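Local coordinates for RagA protein (Porphyromonas gingivalis, PDB 6SLN) that probably imports nutrients across the outer membrane as a TonB-dependent receptor, working in a complex with a second protein, at residues A[527-539]-A[552-566]. Numbering follows the deposited sequence.
With LMT (dodecyl-beta-D-maltoside), chain H.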
loop_
_atom_site.group_PDB
_atom_site.type_symbol
_atom_site.label_atom_id
_atom_site.label_comp_id
_atom_site.label_asym_id
_atom_site.label_seq_id
_atom_site.Cartn_x
_atom_site.Cartn_y
_atom_site.Cartn_z
ATOM N N GLU A 527 -4.311 -11.776 -22.187
ATOM C CA GLU A 527 -4.168 -12.105 -20.780
ATOM C C GLU A 527 -4.258 -10.822 -19.979
ATOM O O GLU A 527 -3.990 -9.735 -20.494
ATOM C CB GLU A 527 -2.854 -12.839 -20.486
ATOM C CG GLU A 527 -1.662 -11.949 -20.227
ATOM C CD GLU A 527 -0.458 -12.752 -19.769
ATOM O OE1 GLU A 527 -0.527 -14.006 -19.781
ATOM O OE2 GLU A 527 0.555 -12.129 -19.388
ATOM N N TYR A 528 -4.654 -10.966 -18.718
ATOM C CA TYR A 528 -4.867 -9.844 -17.817
ATOM C C TYR A 528 -4.348 -10.222 -16.441
ATOM O O TYR A 528 -4.690 -11.283 -15.917
ATOM C CB TYR A 528 -6.361 -9.469 -17.737
ATOM C CG TYR A 528 -6.728 -8.574 -16.557
ATOM C CD1 TYR A 528 -6.950 -9.114 -15.297
ATOM C CD2 TYR A 528 -6.864 -7.193 -16.712
ATOM C CE1 TYR A 528 -7.268 -8.332 -14.227
ATOM C CE2 TYR A 528 -7.194 -6.397 -15.644
ATOM C CZ TYR A 528 -7.397 -6.971 -14.396
ATOM O OH TYR A 528 -7.726 -6.198 -13.302
ATOM N N GLU A 529 -3.533 -9.362 -15.863
ATOM C CA GLU A 529 -3.220 -9.405 -14.445
ATOM C C GLU A 529 -3.680 -8.088 -13.852
ATOM O O GLU A 529 -3.514 -7.039 -14.473
ATOM C CB GLU A 529 -1.713 -9.577 -14.171
ATOM C CG GLU A 529 -1.115 -10.870 -14.642
ATOM C CD GLU A 529 -0.982 -10.932 -16.152
ATOM O OE1 GLU A 529 -1.281 -12.013 -16.709
ATOM O OE2 GLU A 529 -0.587 -9.911 -16.775
ATOM N N GLY A 530 -4.245 -8.136 -12.663
ATOM C CA GLY A 530 -4.643 -6.919 -11.978
ATOM C C GLY A 530 -4.584 -7.112 -10.483
ATOM O O GLY A 530 -4.852 -8.207 -9.967
ATOM N N ASP A 531 -4.227 -6.043 -9.770
ATOM C CA ASP A 531 -4.287 -6.121 -8.319
ATOM C C ASP A 531 -4.631 -4.765 -7.735
ATOM O O ASP A 531 -4.738 -3.761 -8.442
ATOM C CB ASP A 531 -2.978 -6.664 -7.721
ATOM C CG ASP A 531 -1.821 -5.683 -7.821
ATOM O OD1 ASP A 531 -1.867 -4.759 -8.653
ATOM O OD2 ASP A 531 -0.840 -5.857 -7.073
ATOM N N VAL A 532 -4.841 -4.763 -6.425
ATOM C CA VAL A 532 -4.944 -3.535 -5.657
ATOM C C VAL A 532 -4.356 -3.832 -4.287
ATOM O O VAL A 532 -4.475 -4.949 -3.772
ATOM C CB VAL A 532 -6.416 -3.013 -5.578
ATOM C CG1 VAL A 532 -7.387 -4.112 -5.150
ATOM C CG2 VAL A 532 -6.557 -1.825 -4.623
ATOM N N ILE A 533 -3.693 -2.834 -3.714
ATOM C CA ILE A 533 -3.235 -2.869 -2.332
ATOM C C ILE A 533 -3.623 -1.554 -1.692
ATOM O O ILE A 533 -3.762 -0.520 -2.361
ATOM C CB ILE A 533 -1.716 -3.081 -2.184
ATOM C CG1 ILE A 533 -0.961 -1.853 -2.725
ATOM C CG2 ILE A 533 -1.294 -4.362 -2.858
ATOM C CD1 ILE A 533 0.575 -1.995 -2.727
ATOM N N GLY A 534 -3.810 -1.600 -0.386
ATOM C CA GLY A 534 -4.259 -0.417 0.292
ATOM C C GLY A 534 -3.822 -0.484 1.724
ATOM O O GLY A 534 -3.882 -1.547 2.338
ATOM N N ALA A 535 -3.358 0.633 2.261
ATOM C CA ALA A 535 -3.069 0.746 3.679
ATOM C C ALA A 535 -3.818 1.938 4.246
ATOM O O ALA A 535 -4.178 2.880 3.528
ATOM C CB ALA A 535 -1.575 0.930 3.950
ATOM N N SER A 536 -4.000 1.903 5.560
ATOM C CA SER A 536 -4.751 2.941 6.225
ATOM C C SER A 536 -4.247 3.085 7.653
ATOM O O SER A 536 -3.740 2.141 8.261
ATOM C CB SER A 536 -6.259 2.656 6.177
ATOM O OG SER A 536 -6.701 2.075 7.387
ATOM N N SER A 537 -4.370 4.299 8.162
ATOM C CA SER A 537 -3.816 4.658 9.446
ATOM C C SER A 537 -4.854 5.524 10.102
ATOM O O SER A 537 -5.661 6.174 9.422
ATOM C CB SER A 537 -2.493 5.418 9.289
ATOM O OG SER A 537 -1.408 4.551 9.007
ATOM N N LYS A 538 -4.849 5.541 11.423
ATOM C CA LYS A 538 -5.755 6.471 12.067
ATOM C C LYS A 538 -5.157 6.985 13.368
ATOM O O LYS A 538 -4.085 6.556 13.811
ATOM C CB LYS A 538 -7.134 5.832 12.280
ATOM C CG LYS A 538 -7.124 4.467 12.881
ATOM C CD LYS A 538 -8.525 3.943 12.962
ATOM C CE LYS A 538 -8.510 2.534 13.543
ATOM N NZ LYS A 538 -9.785 1.779 13.350
ATOM N N GLY A 539 -5.876 7.936 13.962
ATOM C CA GLY A 539 -5.472 8.527 15.210
ATOM C C GLY A 539 -4.543 9.702 15.071
ATOM O O GLY A 539 -3.877 10.054 16.053
ATOM N N LYS A 552 -1.397 6.140 15.132
ATOM C CA LYS A 552 -1.308 5.461 16.414
ATOM C C LYS A 552 -1.151 3.974 16.149
ATOM O O LYS A 552 -1.567 3.467 15.106
ATOM C CB LYS A 552 -2.549 5.748 17.285
ATOM C CG LYS A 552 -2.869 7.249 17.461
ATOM C CD LYS A 552 -3.854 7.519 18.592
ATOM C CE LYS A 552 -3.447 8.724 19.471
ATOM N NZ LYS A 552 -3.117 9.943 18.691
ATOM N N THR A 553 -0.493 3.283 17.068
ATOM C CA THR A 553 -0.302 1.856 16.876
ATOM C C THR A 553 -1.315 1.097 17.719
ATOM O O THR A 553 -2.415 1.606 17.966
ATOM C CB THR A 553 1.141 1.436 17.210
ATOM O OG1 THR A 553 1.493 1.797 18.555
ATOM C CG2 THR A 553 2.115 2.057 16.228
ATOM N N GLY A 554 -0.951 -0.109 18.164
ATOM C CA GLY A 554 -1.823 -0.920 19.001
ATOM C C GLY A 554 -3.201 -1.078 18.399
ATOM O O GLY A 554 -3.365 -1.326 17.196
ATOM N N ASN A 555 -4.213 -0.861 19.235
ATOM C CA ASN A 555 -5.602 -1.032 18.831
ATOM C C ASN A 555 -6.033 -0.144 17.671
ATOM O O ASN A 555 -7.116 -0.373 17.127
ATOM C CB ASN A 555 -6.491 -0.798 20.039
ATOM C CG ASN A 555 -6.401 -1.950 21.007
ATOM O OD1 ASN A 555 -5.788 -2.976 20.688
ATOM N ND2 ASN A 555 -6.983 -1.796 22.189
ATOM N N SER A 556 -5.218 0.817 17.255
ATOM C CA SER A 556 -5.530 1.665 16.116
ATOM C C SER A 556 -5.020 1.092 14.794
ATOM O O SER A 556 -5.166 1.741 13.754
ATOM C CB SER A 556 -4.939 3.066 16.330
ATOM O OG SER A 556 -5.563 3.746 17.410
ATOM N N LEU A 557 -4.404 -0.083 14.799
ATOM C CA LEU A 557 -3.853 -0.603 13.556
ATOM C C LEU A 557 -4.901 -1.416 12.809
ATOM O O LEU A 557 -6.016 -1.629 13.280
ATOM C CB LEU A 557 -2.608 -1.447 13.829
ATOM C CG LEU A 557 -1.522 -0.628 14.513
ATOM C CD1 LEU A 557 -0.602 -1.493 15.363
ATOM C CD2 LEU A 557 -0.747 0.121 13.445
ATOM N N SER A 558 -4.524 -1.894 11.631
ATOM C CA SER A 558 -5.494 -2.605 10.806
ATOM C C SER A 558 -4.749 -3.355 9.713
ATOM O O SER A 558 -3.646 -2.975 9.327
ATOM C CB SER A 558 -6.511 -1.634 10.200
ATOM O OG SER A 558 -5.847 -0.710 9.329
ATOM N N LEU A 559 -5.363 -4.418 9.211
ATOM C CA LEU A 559 -4.731 -5.164 8.136
ATOM C C LEU A 559 -4.764 -4.336 6.865
ATOM O O LEU A 559 -5.651 -3.515 6.688
ATOM C CB LEU A 559 -5.447 -6.476 7.888
ATOM C CG LEU A 559 -5.171 -7.554 8.929
ATOM C CD1 LEU A 559 -6.231 -8.669 8.810
ATOM C CD2 LEU A 559 -3.771 -8.100 8.742
ATOM N N PRO A 560 -3.801 -4.507 5.977
ATOM C CA PRO A 560 -3.885 -3.819 4.682
ATOM C C PRO A 560 -4.973 -4.439 3.822
ATOM O O PRO A 560 -5.586 -5.448 4.174
ATOM C CB PRO A 560 -2.504 -4.018 4.053
ATOM C CG PRO A 560 -1.645 -4.604 5.159
ATOM C CD PRO A 560 -2.561 -5.277 6.126
ATOM N N GLU A 561 -5.219 -3.800 2.682
ATOM C CA GLU A 561 -6.106 -4.327 1.657
ATOM C C GLU A 561 -5.278 -4.975 0.552
ATOM O O GLU A 561 -4.202 -4.492 0.197
ATOM C CB GLU A 561 -7.000 -3.231 1.063
ATOM C CG GLU A 561 -8.106 -2.762 1.985
ATOM C CD GLU A 561 -8.860 -1.503 1.468
ATOM O OE1 GLU A 561 -8.224 -0.530 0.978
ATOM O OE2 GLU A 561 -10.109 -1.488 1.575
ATOM N N HIS A 562 -5.810 -6.054 -0.021
ATOM C CA HIS A 562 -5.072 -6.790 -1.036
ATOM C C HIS A 562 -5.996 -7.687 -1.848
ATOM O O HIS A 562 -6.533 -8.671 -1.326
ATOM C CB HIS A 562 -3.994 -7.616 -0.366
ATOM C CG HIS A 562 -2.887 -7.997 -1.284
ATOM N ND1 HIS A 562 -1.821 -8.774 -0.881
ATOM C CD2 HIS A 562 -2.690 -7.719 -2.593
ATOM C CE1 HIS A 562 -1.004 -8.946 -1.906
ATOM N NE2 HIS A 562 -1.505 -8.312 -2.955
ATOM N N ARG A 563 -6.151 -7.378 -3.127
ATOM C CA ARG A 563 -6.876 -8.240 -4.046
ATOM C C ARG A 563 -6.028 -8.430 -5.294
ATOM O O ARG A 563 -5.220 -7.567 -5.663
ATOM C CB ARG A 563 -8.252 -7.666 -4.426
ATOM C CG ARG A 563 -9.413 -8.095 -3.529
ATOM C CD ARG A 563 -10.383 -6.933 -3.214
ATOM N NE ARG A 563 -10.612 -5.982 -4.316
ATOM C CZ ARG A 563 -10.808 -4.668 -4.146
ATOM N NH1 ARG A 563 -10.804 -4.136 -2.919
ATOM N NH2 ARG A 563 -11.004 -3.878 -5.204
ATOM N N VAL A 564 -6.204 -9.584 -5.926
ATOM C CA VAL A 564 -5.472 -9.959 -7.126
ATOM C C VAL A 564 -6.456 -10.662 -8.049
ATOM O O VAL A 564 -7.304 -11.434 -7.592
ATOM C CB VAL A 564 -4.270 -10.871 -6.784
ATOM C CG1 VAL A 564 -3.522 -11.258 -8.032
ATOM C CG2 VAL A 564 -3.341 -10.199 -5.775
ATOM N N ALA A 565 -6.365 -10.377 -9.341
ATOM C CA ALA A 565 -7.221 -11.001 -10.333
ATOM C C ALA A 565 -6.406 -11.300 -11.583
ATOM O O ALA A 565 -5.594 -10.472 -12.007
ATOM C CB ALA A 565 -8.411 -10.087 -10.698
ATOM N N GLU A 566 -6.637 -12.466 -12.190
ATOM C CA GLU A 566 -6.095 -12.681 -13.523
ATOM C C GLU A 566 -6.987 -13.605 -14.330
ATOM O O GLU A 566 -7.768 -14.400 -13.793
ATOM C CB GLU A 566 -4.681 -13.243 -13.505
ATOM C CG GLU A 566 -4.403 -14.149 -12.367
ATOM C CD GLU A 566 -2.935 -14.216 -12.072
ATOM O OE1 GLU A 566 -2.522 -15.068 -11.261
ATOM O OE2 GLU A 566 -2.198 -13.422 -12.679
HETATM C C1B LMT H . 1.676 -17.678 -17.767
HETATM C C2B LMT H . 1.383 -16.662 -16.586
HETATM C C3B LMT H . 1.618 -17.272 -15.182
HETATM C C4B LMT H . 0.915 -18.643 -15.140
HETATM C C5B LMT H . 1.734 -19.466 -16.147
HETATM C C6B LMT H . 1.561 -20.978 -15.938
HETATM O O1B LMT H . 2.943 -17.489 -18.347
HETATM O O2B LMT H . 2.126 -15.513 -16.759
HETATM O O3B LMT H . 1.255 -16.427 -14.164
HETATM O "O4'" LMT H . 0.936 -19.205 -13.881
HETATM O O5B LMT H . 1.441 -19.050 -17.473
HETATM O O6B LMT H . 2.800 -21.601 -15.822
HETATM C "C1'" LMT H . 4.911 -15.581 -21.282
HETATM C "C2'" LMT H . 3.438 -15.130 -21.198
HETATM C "C3'" LMT H . 2.957 -15.635 -19.827
HETATM C "C4'" LMT H . 2.982 -17.174 -19.734
HETATM C "C5'" LMT H . 4.308 -17.753 -20.363
HETATM C "C6'" LMT H . 4.188 -19.212 -20.808
HETATM O "O1'" LMT H . 5.685 -15.000 -22.293
HETATM O "O2'" LMT H . 3.299 -13.754 -21.196
HETATM O "O3'" LMT H . 1.708 -15.136 -19.526
HETATM O "O5'" LMT H . 4.908 -17.008 -21.441
HETATM O "O6'" LMT H . 2.901 -19.687 -20.504
HETATM C C1 LMT H . 5.102 -14.248 -23.371
HETATM C C2 LMT H . 6.081 -13.133 -23.703
HETATM C C3 LMT H . 5.583 -12.030 -24.606
HETATM C C4 LMT H . 6.722 -11.472 -25.456
HETATM C C5 LMT H . 6.278 -11.249 -26.882
HETATM C C6 LMT H . 6.759 -9.956 -27.501
HETATM C C7 LMT H . 5.974 -9.709 -28.773
HETATM C C8 LMT H . 6.440 -8.486 -29.535
HETATM C C9 LMT H . 5.590 -8.260 -30.773
HETATM C C10 LMT H . 6.061 -7.098 -31.628
HETATM C C11 LMT H . 5.012 -6.765 -32.669
HETATM C C12 LMT H . 5.488 -5.822 -33.731
HETATM O O HOH W 1 -0.240 -8.142 -5.476
HETATM O O HOH W 2 -4.949 1.399 10.950
HETATM O O HOH W 3 -8.331 -0.503 14.773
#
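Gly-530, Val-532 and Gly-534 pair with Ala-565, Arg-563 and Glu-561 in an antiparallel ladder that joins strands 515-540 and 561-580, neighbours in the beta-barrel of this TonB-dependent receptor. Two backbone hydrogen bonds link each pair, Val-532 N to Arg-563 O measuring 2.9 Å. On the face shared by Val-532 and Arg-563, CG1 of the valine sits over the centre of one face of the guanidinium, 3.6 Å from Arg-563 CZ. Arg-563 CB already lies against that methyl, and bends at chi2 and chi3 fold the chain back so that NE meets it too.

Asp-531 and His-562 point to the other face. Water 1 joins Asp-531 OD2 to NE2 of the histidine, in the plane of the ring, while Ile-533 CG2 lies 3.6 Å from His-562 CD2. The second subunit meets this face too: its Arg-470 forms a salt bridge with Asp-531, and its Leu-548 N hydrogen-bonds to His-562 ND1.

Beyond the ladder the second strand gives way to the loop 552-560, and water 2 bridges Ser-536 O, Ser-556 O and Ser-558 OG. Lys-552 CB lies 3.9 Å from Lys-538 O, CG and CD pack on Gly-539, and CE stays near its carbonyl oxygen. Turns at chi3 (137°) and chi4 (50°) bring the ammonium round to a salt bridge with Glu-541 and to a hydrogen bond in the carbonyl plane, Lys-552 NZ to Gly-539 O at 2.7 Å.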